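Long-range contacts in transcriptional regulator KdgR (Pseudomonas aeruginosa, PDB 5Y6I), which probably binds DNA and regulates transcription as a dimeric member of the IclR family: residues A[92-97]-A[112-117]; A[211-216]-A[226-231]; A[62-67]-A[77-82]; A[27-32]-A[39-44]; A[155-160]-A[191-196]. One frame throughout, in Å; residues are numbered along the deposited sequence.

Contact 1: A[92-97]-A[112-117]; sequences DVLKSA and CFLAVW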
# COMPACT_ATOMS: atom_id res chain seq x y z
N ASP A 92 -4.73 -5.04 4.95
CA ASP A 92 -6.08 -4.84 5.50
C ASP A 92 -5.93 -4.56 6.99
O ASP A 92 -5.76 -5.49 7.78
CB ASP A 92 -6.97 -6.05 5.26
CG ASP A 92 -8.34 -5.87 5.86
OD1 ASP A 92 -8.83 -4.73 5.87
OD2 ASP A 92 -8.94 -6.86 6.35
N VAL A 93 -6.02 -3.28 7.36
CA VAL A 93 -5.88 -2.93 8.77
C VAL A 93 -6.97 -3.60 9.59
O VAL A 93 -6.79 -3.81 10.79
CB VAL A 93 -5.89 -1.40 8.95
CG1 VAL A 93 -7.29 -0.85 8.72
CG2 VAL A 93 -5.34 -1.02 10.31
N LEU A 94 -8.10 -3.95 8.99
CA LEU A 94 -9.14 -4.60 9.78
C LEU A 94 -8.72 -6.01 10.16
O LEU A 94 -9.00 -6.46 11.28
CB LEU A 94 -10.46 -4.61 9.02
CG LEU A 94 -11.40 -3.48 9.47
CD1 LEU A 94 -10.74 -2.11 9.33
CD2 LEU A 94 -12.75 -3.53 8.75
N LYS A 95 -8.04 -6.71 9.25
CA LYS A 95 -7.46 -8.02 9.56
C LYS A 95 -6.34 -7.88 10.58
O LYS A 95 -6.41 -8.46 11.68
CB LYS A 95 -6.96 -8.68 8.28
CG LYS A 95 -6.24 -10.03 8.46
CD LYS A 95 -4.71 -9.93 8.29
CE LYS A 95 -3.99 -11.00 9.11
NZ LYS A 95 -2.51 -10.78 9.25
N SER A 96 -5.31 -7.09 10.26
CA SER A 96 -4.11 -7.07 11.09
C SER A 96 -4.39 -6.56 12.50
O SER A 96 -3.65 -6.91 13.44
CB SER A 96 -3.01 -6.20 10.46
OG SER A 96 -3.02 -6.26 9.04
N ALA A 97 -5.41 -5.73 12.68
CA ALA A 97 -5.64 -5.10 13.98
C ALA A 97 -6.48 -5.95 14.93
O ALA A 97 -6.39 -5.75 16.15
CB ALA A 97 -6.33 -3.75 13.80
N CYS A 112 -11.50 -0.60 23.94
CA CYS A 112 -10.69 -0.12 22.83
C CYS A 112 -11.47 -0.29 21.53
O CYS A 112 -12.25 -1.24 21.40
CB CYS A 112 -9.36 -0.88 22.71
SG CYS A 112 -8.47 -1.04 24.27
N PHE A 113 -11.28 0.65 20.60
CA PHE A 113 -11.99 0.59 19.33
C PHE A 113 -11.08 0.99 18.17
O PHE A 113 -10.05 1.66 18.35
CB PHE A 113 -13.27 1.45 19.33
CG PHE A 113 -13.07 2.92 19.65
CD1 PHE A 113 -13.05 3.88 18.64
CD2 PHE A 113 -13.02 3.36 20.97
CE1 PHE A 113 -12.91 5.25 18.95
CE2 PHE A 113 -12.89 4.71 21.29
CZ PHE A 113 -12.83 5.66 20.29
N LEU A 114 -11.44 0.53 16.98
CA LEU A 114 -10.75 0.89 15.75
C LEU A 114 -11.69 1.71 14.88
O LEU A 114 -12.86 1.34 14.69
CB LEU A 114 -10.27 -0.35 14.99
CG LEU A 114 -9.23 -0.11 13.88
CD1 LEU A 114 -7.86 0.20 14.48
CD2 LEU A 114 -9.14 -1.33 12.99
N ALA A 115 -11.19 2.84 14.39
CA ALA A 115 -11.93 3.69 13.47
C ALA A 115 -11.11 3.89 12.21
O ALA A 115 -9.87 3.93 12.25
CB ALA A 115 -12.25 5.04 14.09
N VAL A 116 -11.81 4.00 11.08
CA VAL A 116 -11.22 4.36 9.79
C VAL A 116 -11.93 5.61 9.28
O VAL A 116 -12.95 6.04 9.82
CB VAL A 116 -11.33 3.23 8.76
CG1 VAL A 116 -10.71 1.91 9.32
CG2 VAL A 116 -12.80 3.04 8.35
N TRP A 117 -11.39 6.18 8.20
CA TRP A 117 -11.88 7.44 7.66
C TRP A 117 -12.85 7.17 6.52
O TRP A 117 -12.49 6.57 5.50
CB TRP A 117 -10.71 8.31 7.19
CG TRP A 117 -11.09 9.65 6.67
CD1 TRP A 117 -11.20 10.03 5.35
CD2 TRP A 117 -11.49 10.78 7.45
NE1 TRP A 117 -11.58 11.35 5.28
CE2 TRP A 117 -11.77 11.83 6.55
CE3 TRP A 117 -11.59 11.02 8.82
CZ2 TRP A 117 -12.16 13.10 6.97
CZ3 TRP A 117 -11.98 12.29 9.24
CH2 TRP A 117 -12.27 13.31 8.32

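Contact 2: A[211-216]-A[226-231]; sequences ALSAPV and VLTVVG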
# COMPACT_ATOMS: atom_id res chain seq x y z
N ALA A 211 -10.77 9.55 26.69
CA ALA A 211 -10.32 8.71 25.60
C ALA A 211 -8.83 8.94 25.35
O ALA A 211 -8.22 9.87 25.87
CB ALA A 211 -11.11 8.98 24.31
N LEU A 212 -8.26 8.03 24.57
CA LEU A 212 -6.86 8.09 24.18
C LEU A 212 -6.79 7.48 22.80
O LEU A 212 -7.46 6.48 22.53
CB LEU A 212 -5.98 7.33 25.17
CG LEU A 212 -4.48 7.58 25.15
CD1 LEU A 212 -4.19 8.90 25.85
CD2 LEU A 212 -3.73 6.43 25.82
N SER A 213 -5.99 8.09 21.92
CA SER A 213 -6.02 7.76 20.50
C SER A 213 -4.63 7.84 19.90
O SER A 213 -3.89 8.80 20.15
CB SER A 213 -6.92 8.72 19.74
OG SER A 213 -8.22 8.72 20.29
N ALA A 214 -4.32 6.87 19.04
CA ALA A 214 -3.09 6.80 18.28
C ALA A 214 -3.40 6.32 16.87
O ALA A 214 -4.38 5.59 16.67
CB ALA A 214 -2.06 5.87 18.92
N PRO A 215 -2.59 6.71 15.90
CA PRO A 215 -2.85 6.31 14.51
C PRO A 215 -2.11 5.04 14.10
O PRO A 215 -1.04 4.71 14.63
CB PRO A 215 -2.31 7.50 13.71
CG PRO A 215 -1.16 8.01 14.57
CD PRO A 215 -1.62 7.81 16.00
N VAL A 216 -2.69 4.36 13.11
CA VAL A 216 -2.14 3.15 12.50
C VAL A 216 -1.85 3.42 11.02
O VAL A 216 -2.72 3.92 10.29
CB VAL A 216 -3.10 1.96 12.66
CG1 VAL A 216 -2.49 0.71 12.05
CG2 VAL A 216 -3.49 1.76 14.16
N VAL A 226 -7.36 4.60 13.24
CA VAL A 226 -7.01 5.14 14.54
C VAL A 226 -7.50 4.15 15.59
O VAL A 226 -8.61 3.62 15.47
CB VAL A 226 -7.63 6.53 14.78
CG1 VAL A 226 -7.21 7.10 16.15
CG2 VAL A 226 -7.21 7.47 13.67
N LEU A 227 -6.66 3.88 16.58
CA LEU A 227 -6.98 2.95 17.64
C LEU A 227 -7.02 3.74 18.94
O LEU A 227 -6.21 4.65 19.15
CB LEU A 227 -5.96 1.81 17.72
CG LEU A 227 -6.46 0.49 18.31
CD1 LEU A 227 -5.57 -0.65 17.83
CD2 LEU A 227 -6.52 0.52 19.84
N THR A 228 -7.96 3.39 19.81
CA THR A 228 -8.45 4.33 20.80
C THR A 228 -8.95 3.61 22.04
O THR A 228 -9.71 2.64 21.92
CB THR A 228 -9.59 5.12 20.19
OG1 THR A 228 -10.33 4.20 19.39
CG2 THR A 228 -9.11 6.19 19.29
N VAL A 229 -8.56 4.11 23.21
CA VAL A 229 -8.98 3.56 24.49
C VAL A 229 -9.90 4.57 25.17
O VAL A 229 -9.72 5.78 25.05
CB VAL A 229 -7.75 3.25 25.38
CG1 VAL A 229 -8.19 2.80 26.78
CG2 VAL A 229 -6.87 2.20 24.71
N VAL A 230 -10.89 4.07 25.90
CA VAL A 230 -11.92 4.96 26.40
C VAL A 230 -12.53 4.40 27.68
O VAL A 230 -12.57 3.18 27.89
CB VAL A 230 -12.97 5.20 25.28
CG1 VAL A 230 -13.60 3.90 24.87
CG2 VAL A 230 -14.00 6.25 25.67
N GLY A 231 -12.97 5.31 28.56
CA GLY A 231 -13.44 4.96 29.88
C GLY A 231 -13.56 6.17 30.79
O GLY A 231 -12.78 7.12 30.72

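Contact 3: A[62-67]-A[77-82]; sequences SGFAVQ and GREALR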
# COMPACT_ATOMS: atom_id res chain seq x y z
N SER A 62 15.62 -17.19 -10.91
CA SER A 62 14.21 -17.16 -10.55
C SER A 62 13.54 -15.81 -10.83
O SER A 62 12.34 -15.67 -10.57
CB SER A 62 14.05 -17.53 -9.08
OG SER A 62 14.82 -16.67 -8.27
N GLY A 63 14.27 -14.83 -11.37
CA GLY A 63 13.73 -13.52 -11.62
C GLY A 63 13.60 -12.64 -10.39
O GLY A 63 13.20 -11.48 -10.52
N PHE A 64 13.92 -13.16 -9.21
CA PHE A 64 13.79 -12.39 -7.98
C PHE A 64 14.88 -11.35 -7.84
O PHE A 64 14.75 -10.44 -7.00
CB PHE A 64 13.76 -13.34 -6.77
CG PHE A 64 12.37 -13.86 -6.44
CD1 PHE A 64 11.88 -14.99 -7.04
CD2 PHE A 64 11.55 -13.19 -5.55
CE1 PHE A 64 10.61 -15.45 -6.76
CE2 PHE A 64 10.28 -13.65 -5.27
CZ PHE A 64 9.81 -14.79 -5.88
N ALA A 65 15.93 -11.43 -8.66
CA ALA A 65 16.99 -10.43 -8.66
C ALA A 65 17.51 -10.26 -10.08
O ALA A 65 17.32 -11.12 -10.94
CB ALA A 65 18.12 -10.81 -7.70
N VAL A 66 18.17 -9.12 -10.31
CA VAL A 66 18.82 -8.85 -11.59
C VAL A 66 20.17 -8.20 -11.32
O VAL A 66 20.43 -7.68 -10.24
CB VAL A 66 17.96 -7.95 -12.52
CG1 VAL A 66 16.80 -8.73 -13.11
CG2 VAL A 66 17.44 -6.72 -11.77
N GLN A 67 21.03 -8.23 -12.33
CA GLN A 67 22.33 -7.59 -12.30
C GLN A 67 22.36 -6.62 -13.48
O GLN A 67 22.06 -7.01 -14.61
CB GLN A 67 23.45 -8.64 -12.38
CG GLN A 67 24.84 -8.09 -12.09
CD GLN A 67 25.94 -9.15 -12.03
OE1 GLN A 67 27.02 -8.92 -11.47
NE2 GLN A 67 25.67 -10.32 -12.62
N GLY A 77 14.53 -8.24 -8.82
CA GLY A 77 13.93 -8.57 -10.08
C GLY A 77 12.43 -8.30 -10.10
O GLY A 77 11.82 -7.89 -9.11
N ARG A 78 11.84 -8.55 -11.28
CA ARG A 78 10.40 -8.38 -11.44
C ARG A 78 9.62 -9.38 -10.59
O ARG A 78 8.50 -9.08 -10.17
CB ARG A 78 10.01 -8.53 -12.90
CG ARG A 78 10.11 -7.26 -13.71
CD ARG A 78 9.33 -6.11 -13.10
NE ARG A 78 9.89 -4.84 -13.54
CZ ARG A 78 10.91 -4.23 -12.95
NH1 ARG A 78 11.36 -3.07 -13.43
NH2 ARG A 78 11.49 -4.77 -11.89
N GLU A 79 10.17 -10.57 -10.34
CA GLU A 79 9.52 -11.48 -9.40
C GLU A 79 9.44 -10.87 -8.00
O GLU A 79 8.45 -11.04 -7.29
CB GLU A 79 10.25 -12.82 -9.35
CG GLU A 79 9.80 -13.76 -10.43
CD GLU A 79 8.30 -13.75 -10.59
OE1 GLU A 79 7.58 -13.79 -9.56
OE2 GLU A 79 7.84 -13.67 -11.74
N ALA A 80 10.48 -10.14 -7.60
CA ALA A 80 10.42 -9.43 -6.33
C ALA A 80 9.29 -8.41 -6.35
O ALA A 80 8.55 -8.27 -5.37
CB ALA A 80 11.76 -8.75 -6.05
N LEU A 81 9.13 -7.70 -7.46
CA LEU A 81 8.08 -6.70 -7.55
C LEU A 81 6.69 -7.34 -7.52
O LEU A 81 5.78 -6.82 -6.87
CB LEU A 81 8.26 -5.87 -8.83
CG LEU A 81 7.14 -4.91 -9.22
CD1 LEU A 81 6.87 -3.92 -8.10
CD2 LEU A 81 7.47 -4.18 -10.52
N ARG A 82 6.51 -8.46 -8.21
CA ARG A 82 5.15 -8.98 -8.36
C ARG A 82 4.63 -9.58 -7.06
O ARG A 82 3.45 -9.42 -6.72
CB ARG A 82 5.11 -10.00 -9.49
CG ARG A 82 5.22 -9.33 -10.85
CD ARG A 82 5.36 -10.31 -11.99
NE ARG A 82 6.70 -10.28 -12.58
CZ ARG A 82 6.99 -10.83 -13.75
NH1 ARG A 82 8.23 -10.77 -14.23
NH2 ARG A 82 6.04 -11.45 -14.44

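Contact 4: A[27-32]-A[39-44]; sequences KALAEL and SRLAEH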
# COMPACT_ATOMS: atom_id res chain seq x y z
N LYS A 27 15.81 -10.42 1.27
CA LYS A 27 15.41 -9.39 2.22
C LYS A 27 16.49 -8.33 2.35
O LYS A 27 16.20 -7.15 2.54
CB LYS A 27 15.10 -10.03 3.58
CG LYS A 27 14.81 -9.03 4.69
CD LYS A 27 15.00 -9.64 6.07
CE LYS A 27 13.90 -10.64 6.40
NZ LYS A 27 13.90 -11.04 7.84
N ALA A 28 17.75 -8.73 2.27
CA ALA A 28 18.80 -7.73 2.40
C ALA A 28 19.07 -6.99 1.10
O ALA A 28 19.59 -5.87 1.13
CB ALA A 28 20.09 -8.36 2.88
N LEU A 29 18.77 -7.61 -0.04
CA LEU A 29 18.85 -6.90 -1.31
C LEU A 29 17.83 -5.76 -1.33
O LEU A 29 18.18 -4.62 -1.66
CB LEU A 29 18.62 -7.89 -2.46
CG LEU A 29 18.85 -7.55 -3.93
CD1 LEU A 29 20.33 -7.46 -4.26
CD2 LEU A 29 18.18 -8.58 -4.84
N ALA A 30 16.59 -6.03 -0.91
CA ALA A 30 15.58 -4.98 -0.81
C ALA A 30 16.02 -3.87 0.14
O ALA A 30 15.78 -2.68 -0.13
CB ALA A 30 14.26 -5.59 -0.34
N GLU A 31 16.60 -4.27 1.25
CA GLU A 31 17.08 -3.33 2.23
C GLU A 31 18.19 -2.48 1.67
O GLU A 31 18.41 -1.38 2.12
CB GLU A 31 17.60 -4.08 3.45
CG GLU A 31 16.58 -4.25 4.55
CD GLU A 31 17.12 -4.98 5.75
OE1 GLU A 31 16.72 -6.12 5.98
OE2 GLU A 31 17.94 -4.40 6.49
N LEU A 32 18.89 -2.97 0.66
CA LEU A 32 19.98 -2.22 0.10
C LEU A 32 19.60 -1.35 -1.06
O LEU A 32 20.09 -1.49 -2.15
CB LEU A 32 21.19 -3.10 -0.20
CG LEU A 32 21.94 -3.60 1.03
CD1 LEU A 32 23.02 -4.59 0.68
CD2 LEU A 32 22.55 -2.49 1.85
N SER A 39 30.10 -7.35 -1.95
CA SER A 39 30.69 -7.16 -0.63
C SER A 39 29.75 -6.42 0.32
O SER A 39 29.72 -6.71 1.52
CB SER A 39 31.99 -6.39 -0.75
OG SER A 39 32.76 -6.56 0.41
N ARG A 40 29.03 -5.41 -0.19
CA ARG A 40 28.06 -4.72 0.65
C ARG A 40 26.90 -5.64 1.01
O ARG A 40 26.40 -5.57 2.14
CB ARG A 40 27.55 -3.46 -0.06
CG ARG A 40 28.37 -2.20 0.23
CD ARG A 40 28.16 -1.74 1.68
NE ARG A 40 27.07 -0.78 1.78
CZ ARG A 40 26.35 -0.56 2.87
NH1 ARG A 40 26.60 -1.24 3.98
NH2 ARG A 40 25.38 0.34 2.85
N LEU A 41 26.53 -6.52 0.09
CA LEU A 41 25.45 -7.49 0.32
C LEU A 41 25.83 -8.50 1.40
O LEU A 41 25.08 -8.71 2.37
CB LEU A 41 25.13 -8.22 -0.98
CG LEU A 41 23.82 -8.98 -1.07
CD1 LEU A 41 22.68 -8.14 -0.50
CD2 LEU A 41 23.53 -9.33 -2.51
N ALA A 42 26.96 -9.18 1.22
CA ALA A 42 27.36 -10.21 2.18
C ALA A 42 27.64 -9.61 3.55
O ALA A 42 27.41 -10.27 4.58
CB ALA A 42 28.58 -10.96 1.66
N GLU A 43 28.11 -8.36 3.60
CA GLU A 43 28.30 -7.69 4.87
C GLU A 43 26.97 -7.38 5.55
O GLU A 43 26.89 -7.35 6.78
CB GLU A 43 29.12 -6.42 4.66
CG GLU A 43 29.27 -5.52 5.88
CD GLU A 43 30.28 -4.41 5.65
OE1 GLU A 43 31.50 -4.69 5.77
OE2 GLU A 43 29.87 -3.27 5.34
N HIS A 44 25.92 -7.15 4.77
CA HIS A 44 24.62 -6.89 5.37
C HIS A 44 24.06 -8.15 6.01
O HIS A 44 23.78 -8.17 7.22
CB HIS A 44 23.66 -6.33 4.32
CG HIS A 44 22.69 -5.34 4.88
ND1 HIS A 44 23.09 -4.22 5.58
CD2 HIS A 44 21.33 -5.30 4.85
CE1 HIS A 44 22.02 -3.53 5.95
NE2 HIS A 44 20.95 -4.17 5.51

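Contact 5: A[155-160]-A[191-196]; sequences FAAFLP and EGIRAR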
# COMPACT_ATOMS: atom_id res chain seq x y z
N PHE A 155 -7.00 11.86 13.35
CA PHE A 155 -7.28 12.00 11.92
C PHE A 155 -6.88 13.40 11.42
O PHE A 155 -6.03 13.53 10.53
CB PHE A 155 -8.76 11.70 11.65
CG PHE A 155 -9.09 10.21 11.56
CD1 PHE A 155 -8.40 9.37 10.70
CD2 PHE A 155 -10.11 9.65 12.33
CE1 PHE A 155 -8.71 8.01 10.61
CE2 PHE A 155 -10.42 8.28 12.25
CZ PHE A 155 -9.72 7.47 11.38
N ALA A 156 -7.46 14.45 11.99
CA ALA A 156 -7.10 15.80 11.57
C ALA A 156 -5.60 16.04 11.67
O ALA A 156 -5.03 16.80 10.87
CB ALA A 156 -7.84 16.85 12.40
N ALA A 157 -4.95 15.42 12.65
CA ALA A 157 -3.52 15.66 12.81
C ALA A 157 -2.73 15.05 11.65
O ALA A 157 -1.71 15.62 11.24
CB ALA A 157 -3.03 15.10 14.14
N PHE A 158 -3.19 13.92 11.11
CA PHE A 158 -2.37 13.15 10.20
C PHE A 158 -2.86 13.12 8.76
O PHE A 158 -2.04 12.93 7.86
CB PHE A 158 -2.21 11.72 10.73
CG PHE A 158 -1.34 11.64 11.93
CD1 PHE A 158 -1.86 11.82 13.20
CD2 PHE A 158 0.03 11.44 11.79
CE1 PHE A 158 -1.04 11.77 14.32
CE2 PHE A 158 0.85 11.39 12.91
CZ PHE A 158 0.31 11.56 14.18
N LEU A 159 -4.15 13.31 8.49
CA LEU A 159 -4.60 13.33 7.11
C LEU A 159 -4.36 14.68 6.47
O LEU A 159 -4.20 15.70 7.14
CB LEU A 159 -6.08 13.00 7.02
CG LEU A 159 -6.39 11.60 7.49
CD1 LEU A 159 -7.63 11.70 8.28
CD2 LEU A 159 -6.41 10.59 6.30
N PRO A 160 -4.33 14.72 5.13
CA PRO A 160 -4.26 16.00 4.45
C PRO A 160 -5.36 16.96 4.88
O PRO A 160 -6.45 16.55 5.27
CB PRO A 160 -4.39 15.62 2.96
CG PRO A 160 -3.92 14.27 2.89
CD PRO A 160 -4.39 13.62 4.14
N GLU A 191 0.07 20.15 15.31
CA GLU A 191 1.51 19.93 15.36
C GLU A 191 1.90 19.18 16.63
O GLU A 191 2.88 18.43 16.63
CB GLU A 191 2.22 21.29 15.24
CG GLU A 191 3.71 21.31 15.54
CD GLU A 191 4.28 22.69 15.33
OE1 GLU A 191 5.53 22.87 15.34
OE2 GLU A 191 3.47 23.61 15.14
N GLY A 192 1.14 19.36 17.70
CA GLY A 192 1.43 18.63 18.92
C GLY A 192 1.12 17.16 18.79
O GLY A 192 1.92 16.31 19.18
N ILE A 193 -0.04 16.84 18.22
CA ILE A 193 -0.45 15.44 18.12
C ILE A 193 0.55 14.63 17.28
O ILE A 193 0.72 13.42 17.50
CB ILE A 193 -1.89 15.37 17.57
CG1 ILE A 193 -2.81 16.29 18.36
CG2 ILE A 193 -2.44 13.97 17.66
CD1 ILE A 193 -4.22 16.35 17.83
N ARG A 194 1.25 15.28 16.33
CA ARG A 194 2.28 14.56 15.58
C ARG A 194 3.58 14.44 16.35
O ARG A 194 4.17 13.35 16.42
CB ARG A 194 2.59 15.25 14.26
CG ARG A 194 1.44 15.54 13.39
CD ARG A 194 1.90 16.70 12.49
NE ARG A 194 0.74 17.33 11.91
CZ ARG A 194 0.71 18.59 11.52
NH1 ARG A 194 1.78 19.36 11.66
NH2 ARG A 194 -0.41 19.08 11.01
N ALA A 195 4.08 15.56 16.88
CA ALA A 195 5.27 15.50 17.72
C ALA A 195 5.17 14.37 18.74
O ALA A 195 6.18 13.72 19.04
CB ALA A 195 5.47 16.85 18.42
N ARG A 196 3.95 14.09 19.23
CA ARG A 196 3.71 13.16 20.33
C ARG A 196 3.17 11.82 19.88
O ARG A 196 3.30 10.84 20.62
CB ARG A 196 2.73 13.78 21.34
CG ARG A 196 3.23 15.05 21.99
CD ARG A 196 2.26 15.57 23.06
NE ARG A 196 1.52 16.75 22.62
CZ ARG A 196 0.21 16.78 22.38
NH1 ARG A 196 -0.54 15.68 22.54
NH2 ARG A 196 -0.37 17.91 21.99

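Contact 1: A[92-97]-A[112-117]
No flat group lies between Leu94, Ala97, Leu114 and Val116, which meet through methyl groups alone. The rings of Phe113 and Trp117 stay on the far side of the strand, where the ring of Trp117 meets that of Phe155. The side chains that meet are all aliphatic. Leu114 is the central one. With CG anti to the backbone N (chi1 -165°), it sends CD2 up to the first turn of the helix. There Leu114 CD2 lies 3.8 Å from Ala97 CB. Leu114 CD2 is also 4.1 Å from the carbonyl oxygen Val93 O. Leu94 reaches in from the outer flank of the helix. Leu94 CD1 bridges two strand residues, at 4.0 Å from Val116 CG1 and 4.1 Å from Leu114 CD2. The Leu94 and Val116 side chains cross at about a right angle. Val93 adds a looser touch, with Val93 CG1 4.4 Å from Val116 CG1. Leu94 and Val116 form the more open border, while Val93, Ala97 and Leu114 are buried. Asp92 is the N-cap of this helix. Its carboxylate receives weak bonds from Leu94 N and Lys95 N, which help fix the turn that carries Leu94. Helix 93-97 runs nearly antiparallel to strand 112-117, at 164°, with axes 10.4 Å apart. Such a helix laid on one face of an antiparallel sheet fits the alpha/beta, GAF-like effector domain of IclR regulators.

Contact 2: A[211-216]-A[226-231]
Four backbone hydrogen bonds join Leu212 to Val229 and Ala214 to Leu227, two bonds to each pair. Those of the first pair are 2.7 Å long, from Leu212 N to Val229 O and from Val229 N to Leu212 O. The second pair is straighter. Ala214 N reaches Leu227 O at 2.9 Å with an angle of 166° at the hydrogen, and Leu227 N reaches Ala214 O at 2.9 Å. Weaker CA-H...O contacts fill the steps between, such as Ser213 CA to Leu227 O at 3.4 Å. Ala211-Val230, Ser213-Thr228 and Pro215-Val226 are the non-hydrogen-bonded pairs. The two segments are the arms of a beta hairpin, strands 209-217 and 223-232, in the antiparallel sheet of the effector domain. Apolar contacts differ by face. Leu212, Ala214, Leu227 and Val229 point to one face, which helices 93-108 and 244-258 cover. On this side Leu212 CB lies 4.5 Å from Val229 CB. Ser213, Val226 and Thr228 lie on the other face, towards helix 150-158. There a chi1 of -178° swings Val226 CG1 over to the neighbouring strand, 3.9 Å from Ser213 CB. The polar contacts of the side chains lead out of the pair. Ser213 OG is hydrogen-bonded to Ser150 OG, and Thr228 OG1 donates to Phe113 O in the next strand.

Contact 3: A[62-67]-A[77-82]
Gly63 and Phe64 meet Gly77 and Glu79 in a backbone-led contact at the start of helix 78-88. It closes the base of the wing of the probable winged helix-turn-helix domain. Segment 62-67 enters the short hairpin of strands 65-67 and 74-76, and segment 77-82 follows it. Gly63 ends the preceding helix, 49-61, in a Schellman motif with positive phi. This turn directs its carbonyl at the new helix. Glu79 N donates to Gly63 O at 3.2 Å, from above the carbonyl plane. Gly77 N donates to Phe64 O at 2.9 Å, nearly straight at the hydrogen (171°). This N-H meets the carbonyl side-on, from above its plane. Gly77 is the N-cap residue and has no side chain, and Gly63 O comes to 3.0 Å from Gly77 CA. Glu79 carries the side-chain contact. Glu79 CB sits over the centre of one face of the Phe64 ring, a CH-pi contact of 3.6 Å from CB to the ring centroid, 13° off the normal. The Glu79 chain bends at chi2, and CG lies near Ser62 O. Ring and carboxylate planes are 60° apart. Ala80 CB rests 3.6 Å from Phe64 O. Phe64 also packs on Leu26 of helix 18-31 and on Thr23 of the second subunit. The first turn of helix 78-88 thus has one amide, Glu79 N, bonded to a carbonyl from segment 62-67. Glu79 OE2 lies over the guanidinium of Arg82, 3.7 Å from Arg82 NE, a long contact of charges only. This charge and the helix start would probably favour an ionised Glu79.

Contact 4: A[27-32]-A[39-44]
Leu32 and Leu41 make the tight, buried side of this contact, and Glu31, Arg40 and His44 make its exposed side. On the buried side Leu32 CD1 lies 3.8 Å from Leu41 CD1. Leu41 CG points opposite the backbone N (chi1 -164°), which turns its two methyls towards helix 18-31. Leu41 CD1 reaches Leu29 N, and Leu41 CD2 lies 4.1 Å from Leu29 CD1. Ala28 CB is 4.3 Å from Leu41 CD1. Leu41 also packs on Val52 and Leu56 of helix 49-61, and so lies among three helices. Leu32 links the two sides. Leu32 CD2 sits above the centre of the His44 ring, 4.1 Å from the centroid and only 6° off the normal. The same methyl, Leu32 CD2, lies over one face of the Arg40 guanidinium, offset towards the rim, 4.1 Å from Arg40 NH2. The His44 ring has Ala28 CB at its edge, 3.8 Å from His44 CD2. His44 NE2 donates to Glu31 OE2 at 3.2 Å. That bond is bent, and it meets the oxygen from above the carboxylate plane. The carboxylate would probably favour a positive charge on the imidazole. Helices 27-31 and 39-44 run at 119° to each other. Helix 38-45 leads into helix 49-61. This packing of a first helix on the helix-turn-helix pair fits the winged DNA-binding domain of IclR proteins.

Contact 5: A[155-160]-A[191-196]
Ala157 and Ile193 bring the end of helix 150-158 against the end of helix 183-196, their CA atoms 6.1 Å apart. The small Ala157 side chain allows this close approach. Ala157 CB lies 3.6 Å from Ile193 CB and 3.7 Å from Ile193 CG2. The Ile193 CD1 methyl is a little farther, 4.1 Å from Ala157 CB. Arg194 supplies the polar link. Extended from CG to NE, its chain carries the NE-H to the carbonyl of Ala157. Arg194 NE donates to Ala157 O at 3.1 Å, almost straight at the hydrogen (170°). The oxygen lies at the edge of the guanidinium, in its plane, while the donor is tilted 17° from the carbonyl plane. The Arg194 charge thus meets a carbonyl in the last turn of helix 150-158, and would probably be favoured by the helix dipole there. Phe158 lies next along the chain. One face of its ring has Arg194 CG above it, offset towards the rim. Phe158 CZ lies 3.8 Å from Ile193 O, and Phe158 CE1 lies 4.2 Å from Ile193 CG2. Helix 150-158 also packs on the sheet, through Phe155 on Val226 and Phe158 on Val223. Helix 183-196 packs on the end of that helix. Its last turn leads towards the edge strand 199-202, a helix-sheet layering consistent with the effector domain of IclR regulators.

Overall arrangement
Along the chain the contacts come in series, in the order 4, 3, 1, 5, 2. Contacts 3 and 4 belong to the DNA-binding end. Their centres are 15 Å apart, they touch where Ala65 packs on Leu29, and both also meet the second subunit. Contacts 1, 2 and 5 belong to the effector domain. Strands 111-118 and 223-232 are neighbours in one sheet, which joins contacts 1 and 2. Phe155 of contact 5 packs on both. The two groups lie about 32 to 40 Å apart between centres. Helix 78-88 leads from one to the other, consistent with separate DNA-binding and regulatory domains.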